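PDB 4XDY: ketol-acid reductoisomerase from uncultured archaeon GZfos26G2, which catalyses the magnesium-dependent methyl migration and NADH-dependent reduction of (S)-2-acetolactate to (R)-2,3-dihydroxyisovalerate in branched-chain amino acid biosynthesis. Local coordinates for residues D87-P91 with F110-N115; E125-M131 with A156-S162; G148-G153 with H177-G182; Y193-F197 with L283-E287. All coordinates share one frame; numbering follows the deposited sequence. Where two conformers were deposited one is given.

Contact 1: D87-P91 with F110-N115. With NAI (1,4-dihydronicotinamide adenine dinucleotide), chain E.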
# COMPACT_ATOMS: atom_id res chain seq x y z
N ASP A 87 1.31 25.00 2.54
CA ASP A 87 2.42 25.55 3.31
C ASP A 87 3.03 26.78 2.67
O ASP A 87 3.39 27.75 3.34
CB ASP A 87 3.53 24.54 3.60
CG ASP A 87 3.01 23.32 4.34
OD1 ASP A 87 2.62 23.48 5.55
OD2 ASP A 87 2.88 22.24 3.72
N GLU A 88 3.16 26.75 1.35
CA GLU A 88 3.93 27.79 0.63
C GLU A 88 3.22 29.14 0.61
O GLU A 88 3.91 30.15 0.53
CB GLU A 88 4.27 27.31 -0.83
CG GLU A 88 3.05 27.04 -1.76
CD GLU A 88 2.35 25.73 -1.68
OE1 GLU A 88 2.56 25.00 -0.68
OE2 GLU A 88 1.53 25.40 -2.57
N VAL A 89 1.90 29.14 0.81
CA VAL A 89 1.13 30.39 0.82
C VAL A 89 0.80 30.88 2.23
O VAL A 89 0.41 32.04 2.41
CB VAL A 89 -0.16 30.37 -0.00
CG1 VAL A 89 0.19 30.13 -1.50
CG2 VAL A 89 -1.17 29.37 0.48
N GLN A 90 1.03 30.03 3.24
CA GLN A 90 0.65 30.47 4.62
C GLN A 90 1.32 31.75 5.03
O GLN A 90 0.64 32.56 5.67
CB GLN A 90 0.93 29.39 5.60
CG GLN A 90 0.13 28.13 5.41
CD GLN A 90 0.44 27.07 6.48
OE1 GLN A 90 1.21 27.31 7.41
NE2 GLN A 90 -0.10 25.84 6.26
N PRO A 91 2.62 31.97 4.79
CA PRO A 91 3.22 33.17 5.38
C PRO A 91 2.53 34.48 4.93
O PRO A 91 2.17 35.33 5.82
CB PRO A 91 4.68 33.09 4.95
CG PRO A 91 4.93 31.61 4.75
CD PRO A 91 3.65 31.13 4.15
N PHE A 110 -1.72 24.43 13.43
CA PHE A 110 -1.17 23.98 12.11
C PHE A 110 -1.34 22.47 12.09
O PHE A 110 -1.48 21.82 13.17
CB PHE A 110 0.27 24.28 11.97
CG PHE A 110 0.60 25.75 11.95
CD1 PHE A 110 0.75 26.46 13.15
CD2 PHE A 110 0.69 26.42 10.76
CE1 PHE A 110 1.06 27.80 13.13
CE2 PHE A 110 1.00 27.77 10.72
CZ PHE A 110 1.20 28.46 11.90
N SER A 111 -1.23 21.87 10.90
CA SER A 111 -1.11 20.43 10.81
C SER A 111 0.21 19.96 10.23
O SER A 111 0.36 18.78 9.97
CB SER A 111 -2.26 19.77 10.10
OG SER A 111 -3.46 19.79 10.89
N HIS A 112 1.17 20.86 10.13
CA HIS A 112 2.54 20.54 9.76
C HIS A 112 3.36 21.66 10.35
O HIS A 112 2.96 22.86 10.22
CB HIS A 112 2.67 20.56 8.23
CG HIS A 112 4.02 20.21 7.71
ND1 HIS A 112 4.90 19.29 8.30
CD2 HIS A 112 4.66 20.68 6.60
CE1 HIS A 112 5.97 19.16 7.51
NE2 HIS A 112 5.84 19.99 6.48
N GLY A 113 4.51 21.29 10.91
CA GLY A 113 5.40 22.28 11.57
C GLY A 113 6.25 23.23 10.74
O GLY A 113 6.93 24.11 11.32
N PHE A 114 6.21 23.02 9.39
CA PHE A 114 7.18 23.66 8.44
C PHE A 114 7.32 25.17 8.75
O PHE A 114 8.42 25.66 9.03
CB PHE A 114 6.73 23.42 6.99
CG PHE A 114 7.67 23.89 5.95
CD1 PHE A 114 7.68 25.23 5.52
CD2 PHE A 114 8.55 23.01 5.33
CE1 PHE A 114 8.56 25.66 4.53
CE2 PHE A 114 9.43 23.45 4.34
CZ PHE A 114 9.42 24.77 3.95
N ASN A 115 6.19 25.89 8.70
CA ASN A 115 6.29 27.36 8.74
C ASN A 115 6.75 27.91 10.06
O ASN A 115 7.47 28.94 10.10
CB ASN A 115 5.02 27.99 8.24
CG ASN A 115 4.92 27.94 6.70
OD1 ASN A 115 5.91 28.23 6.01
ND2 ASN A 115 3.82 27.53 6.18
PA NAI E . -4.52 22.33 -0.03
O1A NAI E . -3.38 22.41 -1.05
O2A NAI E . -5.56 21.30 -0.17
O5B NAI E . -5.06 23.84 0.12
C5B NAI E . -6.24 24.12 0.93
C4B NAI E . -7.11 25.18 0.19
O4B NAI E . -6.33 26.37 0.21
C3B NAI E . -7.45 24.94 -1.30
O3B NAI E . -8.50 23.98 -1.36
C2B NAI E . -7.78 26.34 -1.78
O2B NAI E . -9.18 26.57 -1.55
C1B NAI E . -6.92 27.20 -0.82
N9A NAI E . -5.84 27.85 -1.54
C8A NAI E . -5.00 27.18 -2.44
N7A NAI E . -4.12 28.05 -2.94
C5A NAI E . -4.41 29.26 -2.39
C6A NAI E . -3.87 30.60 -2.53
N6A NAI E . -2.85 30.87 -3.35
N1A NAI E . -4.38 31.61 -1.77
C2A NAI E . -5.42 31.39 -0.94
N3A NAI E . -5.98 30.21 -0.75
C4A NAI E . -5.52 29.11 -1.46
O3 NAI E . -3.78 22.16 1.48
PN NAI E . -3.48 20.67 2.17
O1N NAI E . -2.71 19.80 1.21
O2N NAI E . -4.78 20.21 2.69
O5D NAI E . -2.42 21.19 3.22
C5D NAI E . -2.89 21.90 4.41
C4D NAI E . -1.85 21.78 5.58
O4D NAI E . -1.96 20.41 5.99
C3D NAI E . -0.39 21.97 5.21
O3D NAI E . 0.32 22.56 6.30
C2D NAI E . 0.16 20.55 4.94
O2D NAI E . 1.57 20.37 5.07
C1D NAI E . -0.63 19.77 5.98
N1N NAI E . -0.85 18.33 5.78
C2N NAI E . -1.44 17.93 4.63
C3N NAI E . -1.69 16.62 4.41
C7N NAI E . -2.41 16.23 3.24
O7N NAI E . -2.52 16.89 2.15
N7N NAI E . -3.19 15.20 3.43
C4N NAI E . -1.33 15.67 5.44
C5N NAI E . -0.92 16.19 6.71
C6N NAI E . -0.66 17.52 6.81
O HOH W 1 3.52 24.76 7.89
O HOH W 2 -0.70 23.47 8.67
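F110 turns the edge of its ring to Q90, whose OE1 lies near the ring plane 3.3 Å from F110 CE2; ring and amide are 32° apart. At S111 the backbone N donates to a water that also meets O3D of the nicotinamide ribose at 2.7 Å. H112 follows, its CD2 edge 3.6 Å from D87 OD1, while its ND1 is paired with E191. The two loops leave the C-terminal ends of neighbouring parallel strands, 80-83 and 107-110, the cofactor-binding edge of a Rossmann sheet. Here D87 takes both ribose hydroxyls, O3D on OD1 at 2.6 Å and O2D on OD2 at 2.7 Å, and T258 of the second subunit also bonds OD2. F114 packs its side chain on L196 of helix 188-203. N115 comes last: with CG anti to its carbonyl carbon (chi1 -77°), ND2 donates to D87 O and to Q90 OE1, both at 2.9 Å. The first bond is nearly straight, 164°; the second comes from above the Q90 carbonyl plane. With an alanine here ND2 is gone, and D87 O and Q90 OE1 would probably lose the donor that ties the two loops together. N115 OD1 lies 3.7 Å from P91 CG.

Contact 2: E125-M131 with A156-S162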
# COMPACT_ATOMS: atom_id res chain seq x y z
N GLU A 125 3.68 36.79 20.83
CA GLU A 125 4.01 36.14 22.08
C GLU A 125 2.75 35.75 22.88
O GLU A 125 2.77 34.77 23.63
CB GLU A 125 5.04 36.95 22.86
CG GLU A 125 4.54 38.31 23.35
CD GLU A 125 3.72 38.22 24.67
OE1 GLU A 125 2.94 39.17 24.94
OE2 GLU A 125 3.84 37.18 25.36
N ASP A 126 1.63 36.43 22.68
CA ASP A 126 0.48 36.24 23.57
C ASP A 126 -0.58 35.34 23.03
O ASP A 126 -1.70 35.33 23.52
CB ASP A 126 -0.08 37.63 24.00
CG ASP A 126 -0.57 38.46 22.81
OD1 ASP A 126 -0.52 38.00 21.64
OD2 ASP A 126 -1.05 39.56 23.06
N VAL A 127 -0.27 34.56 21.99
CA VAL A 127 -1.19 33.52 21.50
C VAL A 127 -0.61 32.14 21.70
O VAL A 127 0.59 31.95 21.67
CB VAL A 127 -1.60 33.71 19.96
CG1 VAL A 127 -2.20 35.09 19.75
CG2 VAL A 127 -0.40 33.49 19.08
N ASP A 128 -1.47 31.18 21.91
CA ASP A 128 -1.00 29.83 22.01
C ASP A 128 -0.61 29.42 20.54
O ASP A 128 -1.27 29.87 19.56
CB ASP A 128 -2.04 28.93 22.50
CG ASP A 128 -2.42 29.12 24.04
OD1 ASP A 128 -1.58 29.58 24.79
OD2 ASP A 128 -3.52 28.63 24.37
N VAL A 129 0.35 28.51 20.45
CA VAL A 129 0.79 27.99 19.12
C VAL A 129 0.91 26.47 19.23
O VAL A 129 1.74 25.95 20.04
CB VAL A 129 2.09 28.62 18.64
CG1 VAL A 129 2.52 28.05 17.23
CG2 VAL A 129 1.98 30.10 18.55
N ILE A 130 0.05 25.79 18.51
CA ILE A 130 -0.12 24.38 18.60
C ILE A 130 -0.08 23.71 17.23
O ILE A 130 -0.31 24.37 16.21
CB ILE A 130 -1.39 23.99 19.36
CG1 ILE A 130 -2.59 24.61 18.71
CG2 ILE A 130 -1.23 24.48 20.82
CD1 ILE A 130 -3.86 24.05 19.22
N MET A 131 0.09 22.40 17.24
CA MET A 131 0.04 21.60 16.03
C MET A 131 -0.62 20.28 16.29
O MET A 131 -0.31 19.58 17.29
CB MET A 131 1.47 21.34 15.44
CG MET A 131 1.26 20.36 14.34
SD MET A 131 2.65 20.38 13.32
CE MET A 131 3.59 19.69 14.31
N ALA A 156 2.11 18.89 19.05
CA ALA A 156 3.14 19.73 19.54
C ALA A 156 2.59 21.08 20.07
O ALA A 156 1.57 21.55 19.60
CB ALA A 156 4.19 20.02 18.52
N VAL A 157 3.34 21.67 20.99
CA VAL A 157 3.04 22.99 21.54
C VAL A 157 4.26 23.84 21.52
O VAL A 157 5.29 23.51 22.12
CB VAL A 157 2.48 22.89 23.01
CG1 VAL A 157 2.19 24.31 23.50
CG2 VAL A 157 1.26 22.04 23.05
N LYS A 158 4.18 24.97 20.85
CA LYS A 158 5.34 25.84 20.71
C LYS A 158 5.20 27.00 21.74
O LYS A 158 6.20 27.46 22.21
CB LYS A 158 5.33 26.48 19.33
CG LYS A 158 6.41 27.54 19.06
CD LYS A 158 7.73 26.78 19.01
CE LYS A 158 8.95 27.53 18.54
NZ LYS A 158 9.93 26.39 18.42
N GLN A 159 3.96 27.47 21.96
CA GLN A 159 3.68 28.61 22.92
C GLN A 159 2.41 28.28 23.71
O GLN A 159 1.41 27.80 23.16
CB GLN A 159 3.44 29.94 22.20
CG GLN A 159 4.61 30.43 21.39
CD GLN A 159 4.49 31.80 20.83
OE1 GLN A 159 5.43 32.21 20.16
NE2 GLN A 159 3.34 32.44 20.91
N ASN A 160 2.43 28.61 25.01
CA ASN A 160 1.32 28.23 25.91
C ASN A 160 1.01 29.40 26.90
O ASN A 160 0.84 29.17 28.15
CB ASN A 160 1.74 27.00 26.69
CG ASN A 160 0.67 26.51 27.62
OD1 ASN A 160 -0.54 26.64 27.38
ND2 ASN A 160 1.12 25.94 28.74
N PRO A 161 0.85 30.61 26.37
CA PRO A 161 0.55 31.71 27.33
C PRO A 161 -0.82 31.63 28.03
O PRO A 161 -0.98 32.28 29.09
CB PRO A 161 0.68 32.97 26.47
CG PRO A 161 0.36 32.50 25.08
CD PRO A 161 1.07 31.18 25.04
N SER A 162 -1.73 30.84 27.50
CA SER A 162 -3.03 30.67 28.11
C SER A 162 -3.02 29.59 29.16
O SER A 162 -4.02 29.38 29.84
CB SER A 162 -4.12 30.39 27.07
OG SER A 162 -4.17 28.99 26.81
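The amide of Q159 has V129 CG2 over one face, 3.6 Å from NE2, and V127 O at its edge, where NE2 donates at 2.9 Å within both the amide and the carbonyl plane. CG of Q159 stands anti to its carbonyl carbon (chi1 -62°) and the chain runs on extended, which carries the amide back along V129 to V127; P124 O is a second acceptor for NE2. The other flat group, the D128 carboxylate, is held by S162 through both oxygens. The S162 hydroxyl donates to the syn lone pair of OD2 at 2.6 Å, and S162 N meets OD1 from the syn side at 3.0 Å, 19° out of the carboxylate plane. From V129 onward strand 128-134 pairs antiparallel with strand 153-157, an exception in the mostly parallel Rossmann sheet. A classic beta bulge interrupts the pairing: V129 O takes K158 N at 2.8 Å and, weakly, Q159 N at 3.3 Å. Beyond it M131 and A156 form a hydrogen-bonded pair, and I130 CG2 packs on V157 CG2. With two donors turned to its oxygens, the buried D128 is likely to stay ionised, and ties strand 128-134 to the turn ahead of helix 165-175.

Contact 3: G148-G153 with H177-G182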
# COMPACT_ATOMS: atom_id res chain seq x y z
N GLY A 148 -15.28 4.36 11.95
CA GLY A 148 -15.22 4.05 13.39
C GLY A 148 -13.81 3.94 13.95
O GLY A 148 -13.59 3.58 15.10
N PHE A 149 -12.83 4.30 13.13
CA PHE A 149 -11.41 4.24 13.50
C PHE A 149 -10.86 5.70 13.41
O PHE A 149 -11.56 6.69 13.81
CB PHE A 149 -10.70 3.17 12.68
CG PHE A 149 -9.28 2.84 13.12
CD1 PHE A 149 -8.95 2.70 14.48
CD2 PHE A 149 -8.25 2.73 12.16
CE1 PHE A 149 -7.63 2.40 14.85
CE2 PHE A 149 -6.95 2.44 12.56
CZ PHE A 149 -6.65 2.28 13.89
N GLY A 150 -9.59 5.85 13.01
CA GLY A 150 -8.91 7.13 13.13
C GLY A 150 -7.50 6.96 12.55
O GLY A 150 -7.11 5.84 12.27
N VAL A 151 -6.78 8.07 12.34
CA VAL A 151 -5.38 8.00 11.83
C VAL A 151 -4.48 8.42 12.94
O VAL A 151 -4.88 9.27 13.79
CB VAL A 151 -5.17 8.85 10.54
CG1 VAL A 151 -6.03 8.23 9.45
CG2 VAL A 151 -5.50 10.28 10.85
N PRO A 152 -3.23 7.94 12.91
CA PRO A 152 -2.27 8.39 13.92
C PRO A 152 -1.96 9.89 13.81
O PRO A 152 -2.09 10.49 12.75
CB PRO A 152 -0.99 7.57 13.64
CG PRO A 152 -1.45 6.39 12.85
CD PRO A 152 -2.61 6.93 12.02
N GLY A 153 -1.62 10.50 14.93
CA GLY A 153 -1.24 11.92 14.98
C GLY A 153 -0.11 12.32 15.89
O GLY A 153 0.24 11.60 16.83
N HIS A 177 -10.90 11.79 16.39
CA HIS A 177 -10.77 10.33 16.55
C HIS A 177 -9.38 9.76 16.21
O HIS A 177 -9.20 8.53 16.03
CB HIS A 177 -11.85 9.58 15.78
CG HIS A 177 -13.27 9.86 16.25
ND1 HIS A 177 -14.35 9.15 15.78
CD2 HIS A 177 -13.77 10.77 17.13
CE1 HIS A 177 -15.46 9.61 16.35
NE2 HIS A 177 -15.15 10.62 17.12
N TRP A 178 -8.39 10.63 16.14
CA TRP A 178 -7.01 10.19 15.84
C TRP A 178 -6.47 9.39 17.02
O TRP A 178 -5.64 8.54 16.87
CB TRP A 178 -6.08 11.37 15.60
CG TRP A 178 -6.40 12.28 14.42
CD1 TRP A 178 -7.43 12.16 13.52
CD2 TRP A 178 -5.75 13.50 14.11
NE1 TRP A 178 -7.47 13.24 12.67
CE2 TRP A 178 -6.44 14.07 12.98
CE3 TRP A 178 -4.68 14.19 14.65
CZ2 TRP A 178 -6.07 15.31 12.44
CZ3 TRP A 178 -4.33 15.39 14.10
CH2 TRP A 178 -5.02 15.92 13.01
N THR A 179 -6.99 9.68 18.21
CA THR A 179 -6.64 8.92 19.41
C THR A 179 -7.01 7.46 19.34
O THR A 179 -6.42 6.64 20.06
CB THR A 179 -7.34 9.58 20.67
OG1 THR A 179 -8.69 9.91 20.35
CG2 THR A 179 -6.65 10.78 21.05
N LYS A 180 -7.95 7.09 18.45
CA LYS A 180 -8.23 5.69 18.27
C LYS A 180 -7.04 4.90 17.70
O LYS A 180 -6.83 3.70 17.98
CB LYS A 180 -9.51 5.48 17.49
CG LYS A 180 -10.72 6.08 18.20
CD LYS A 180 -11.97 5.73 17.45
CE LYS A 180 -13.14 6.55 17.91
NZ LYS A 180 -13.48 6.18 19.30
N ALA A 181 -6.25 5.56 16.86
CA ALA A 181 -5.01 4.95 16.38
C ALA A 181 -3.87 5.28 17.33
O ALA A 181 -3.02 4.41 17.61
CB ALA A 181 -4.70 5.51 14.95
N GLY A 182 -3.82 6.52 17.79
CA GLY A 182 -2.83 6.95 18.75
C GLY A 182 -2.16 8.24 18.41
O GLY A 182 -1.96 8.58 17.23
O HOH W 3 -14.12 7.20 14.13
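W178 lays its side chain along V151 and G153. Its CB is tight against V151 O, at 3.0 Å, and CG is 3.4 Å from the same oxygen. With CG anti to the carbonyl carbon (chi1 -62°), the indole takes V151 CG2 over one face of its five-membered ring, a CH-pi contact 4.0 Å from the centroid and 21° off the normal. CD1 is the ring atom nearest that methyl, NE1 reaches a weak hydrogen bond to E141, and CE3, on the benzo ring, lies 4.1 Å from G153 CA. Backbone atoms also meet directly. G150 CA points its hydrogen at H177 O, 3.2 Å away, and a side chain at G150 would clash with that oxygen. G153 N donates to G182 O at 3.0 Å, in the carbonyl plane. A181 CB packs against the V151-P152 peptide and touches F149 CZ at 3.9 Å. A water joins F149 O to H177 ND1, and F329 of the second subunit packs edge-to-face on F149. Both loops begin in Schellman motifs after helices 138-146 and 165-175 and lead into the parallel strands 153-157 and 183-185, with W178 against V132 and P134 of strand 128-134 and T173 of helix 165-175.

Contact 4: Y193-F197 with L283-E287. With MG (magnesium ion), chain D; MG (magnesium ion), chain C; HIO (N-hydroxy-N-isopropyloxamic acid), chain H.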
# COMPACT_ATOMS: atom_id res chain seq x y z
N TYR A 193 10.60 17.55 10.57
CA TYR A 193 11.67 16.80 9.94
C TYR A 193 11.29 15.40 9.58
O TYR A 193 11.59 14.93 8.46
CB TYR A 193 12.92 16.77 10.84
CG TYR A 193 13.43 18.12 11.30
CD1 TYR A 193 13.35 19.25 10.51
CD2 TYR A 193 14.06 18.22 12.54
CE1 TYR A 193 13.83 20.49 10.95
CE2 TYR A 193 14.56 19.45 12.99
CZ TYR A 193 14.48 20.58 12.20
OH TYR A 193 14.96 21.79 12.61
N GLU A 194 10.59 14.72 10.46
CA GLU A 194 10.20 13.31 10.21
C GLU A 194 9.21 13.27 9.04
O GLU A 194 9.24 12.37 8.22
CB GLU A 194 9.65 12.63 11.44
CG GLU A 194 8.33 13.14 11.98
CD GLU A 194 7.13 12.64 11.24
OE1 GLU A 194 6.05 13.29 11.37
OE2 GLU A 194 7.20 11.52 10.60
N ASP A 195 8.34 14.27 9.02
CA ASP A 195 7.25 14.35 8.01
C ASP A 195 7.84 14.55 6.61
O ASP A 195 7.50 13.85 5.68
CB ASP A 195 6.29 15.47 8.34
CG ASP A 195 5.08 15.46 7.42
OD1 ASP A 195 4.20 14.60 7.64
OD2 ASP A 195 5.11 16.26 6.46
N LEU A 196 8.70 15.53 6.50
CA LEU A 196 9.40 15.83 5.26
C LEU A 196 10.20 14.62 4.80
O LEU A 196 10.08 14.19 3.66
CB LEU A 196 10.25 17.03 5.42
CG LEU A 196 9.57 18.40 5.54
CD1 LEU A 196 10.62 19.46 5.75
CD2 LEU A 196 8.75 18.80 4.32
N PHE A 197 10.94 14.01 5.74
CA PHE A 197 11.69 12.81 5.40
C PHE A 197 10.82 11.70 4.87
O PHE A 197 11.12 11.08 3.83
CB PHE A 197 12.46 12.29 6.64
CG PHE A 197 13.13 11.00 6.39
CD1 PHE A 197 14.32 10.97 5.70
CD2 PHE A 197 12.56 9.82 6.76
CE1 PHE A 197 14.97 9.75 5.47
CE2 PHE A 197 13.16 8.57 6.46
CZ PHE A 197 14.39 8.55 5.82
N LEU A 283 17.69 13.32 4.94
CA LEU A 283 17.26 13.73 6.28
C LEU A 283 18.09 14.93 6.75
O LEU A 283 17.55 15.86 7.37
CB LEU A 283 17.42 12.59 7.28
CG LEU A 283 17.01 12.88 8.73
CD1 LEU A 283 15.56 13.42 8.81
CD2 LEU A 283 17.23 11.70 9.67
N LYS A 284 19.39 14.93 6.43
CA LYS A 284 20.25 16.05 6.88
C LYS A 284 19.80 17.35 6.21
O LYS A 284 19.76 18.41 6.85
CB LYS A 284 21.71 15.77 6.47
CG LYS A 284 22.66 16.92 6.76
CD LYS A 284 24.03 16.55 6.15
CE LYS A 284 25.13 17.58 6.44
NZ LYS A 284 26.48 16.93 6.36
N ARG A 285 19.43 17.28 4.93
CA ARG A 285 18.97 18.48 4.25
C ARG A 285 17.62 18.94 4.73
O ARG A 285 17.29 20.09 4.63
CB ARG A 285 18.98 18.30 2.74
CG ARG A 285 20.38 17.97 2.18
CD ARG A 285 20.31 17.82 0.66
NE ARG A 285 20.48 19.15 0.10
CZ ARG A 285 19.54 19.93 -0.42
NH1 ARG A 285 18.27 19.55 -0.57
NH2 ARG A 285 19.94 21.13 -0.82
N VAL A 286 16.82 18.02 5.24
CA VAL A 286 15.59 18.42 5.87
C VAL A 286 15.88 19.14 7.23
O VAL A 286 15.25 20.17 7.51
CB VAL A 286 14.76 17.15 6.09
CG1 VAL A 286 13.80 17.25 7.22
CG2 VAL A 286 14.05 16.79 4.80
N GLU A 287 16.75 18.53 8.05
CA GLU A 287 17.02 19.03 9.41
C GLU A 287 17.75 20.39 9.35
O GLU A 287 17.61 21.17 10.31
CB GLU A 287 17.80 18.01 10.19
CG GLU A 287 16.94 16.78 10.54
CD GLU A 287 17.70 15.69 11.31
OE1 GLU A 287 18.90 15.65 11.17
OE2 GLU A 287 17.11 14.87 12.05
MG MG D . 2.99 13.49 6.48
MG MG C . 3.92 16.57 4.80
C1 HIO H . 1.78 15.75 3.13
O11 HIO H . 2.57 16.72 3.26
O12 HIO H . 0.81 15.62 2.32
C2 HIO H . 2.06 14.69 4.20
O2 HIO H . 2.75 15.03 5.19
N3 HIO H . 1.72 13.42 4.07
O3 HIO H . 1.70 12.56 5.25
C4 HIO H . 1.30 12.83 2.83
C41 HIO H . 2.10 11.54 2.60
C42 HIO H . -0.21 12.61 2.96
O HOH W 4 18.20 20.71 13.02
O HOH W 5 4.73 12.80 5.50
O HOH W 6 5.07 18.18 4.14
O HOH W 7 2.71 17.89 6.00
O HOH W 8 1.51 14.38 7.84
O HOH W 9 3.16 11.82 7.87
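Helix 188-203 of the knotted C-terminal domain, which carries the metal ligand D195, packs on the C-terminal end of helix 273-287. The axes of the two short segments pass 9.2 Å apart at 137°, about midway between antiparallel and perpendicular. Y193 covers the last turn: E287 CA lies 3.9 Å from the centroid of the Y193 ring, 14° off the normal, a CH-pi contact, and E287 CG touches the same face. The carboxylate of E287 continues to Y223 of the second subunit. Replacing Y193 by an alanine would take away the ring and would probably leave E287 CA and CG uncovered, with a gap at the helix end. V286 fits between Y193 and L196, with CG1 3.4 Å from Y193 O and CG2 3.9 Å from L196 CB. One turn on, F197 CD1 meets L283 CB at 3.8 Å, their side chains crossing at about a right angle. D195 leaves from another side of the helix, its CG anti to the backbone N (chi1 -173°), and bridges two magnesium ions, OD1 to one at 2.0 Å and OD2 to the other at 2.1 Å; the inhibitor N-hydroxy-N-isopropyloxamic acid also bridges them through O2, and E199 binds magnesium there too. Helix 188-203 is held between helix 273-287 and the Rossmann domain, where L196 touches H112 and F114, while A221 and G214 of the second subunit pack on L283 and F197.

Contacts 1, 2 and 3 belong to the N-terminal Rossmann domain and contact 4 to the knotted C-terminal domain. Contact 1 closes first along the chain; contacts 2 and 3 then interleave, their segments alternating, and contact 4 comes last. Contacts 1 and 2, with centres 15 Å apart, share the sheet through neighbouring strands 107-110 and 128-134, and M131 packs against the H112-G113 turn. The centre of contact 3 lies about 23 Å from the centres of both, at the far end of strand 153-157. Contacts 1 and 4, also 15 Å apart by centres, touch where H112 meets D195 and L196. That junction brings the dinucleotide and the magnesium ions together between the domains, with the second subunit reaching contacts 1, 3 and 4.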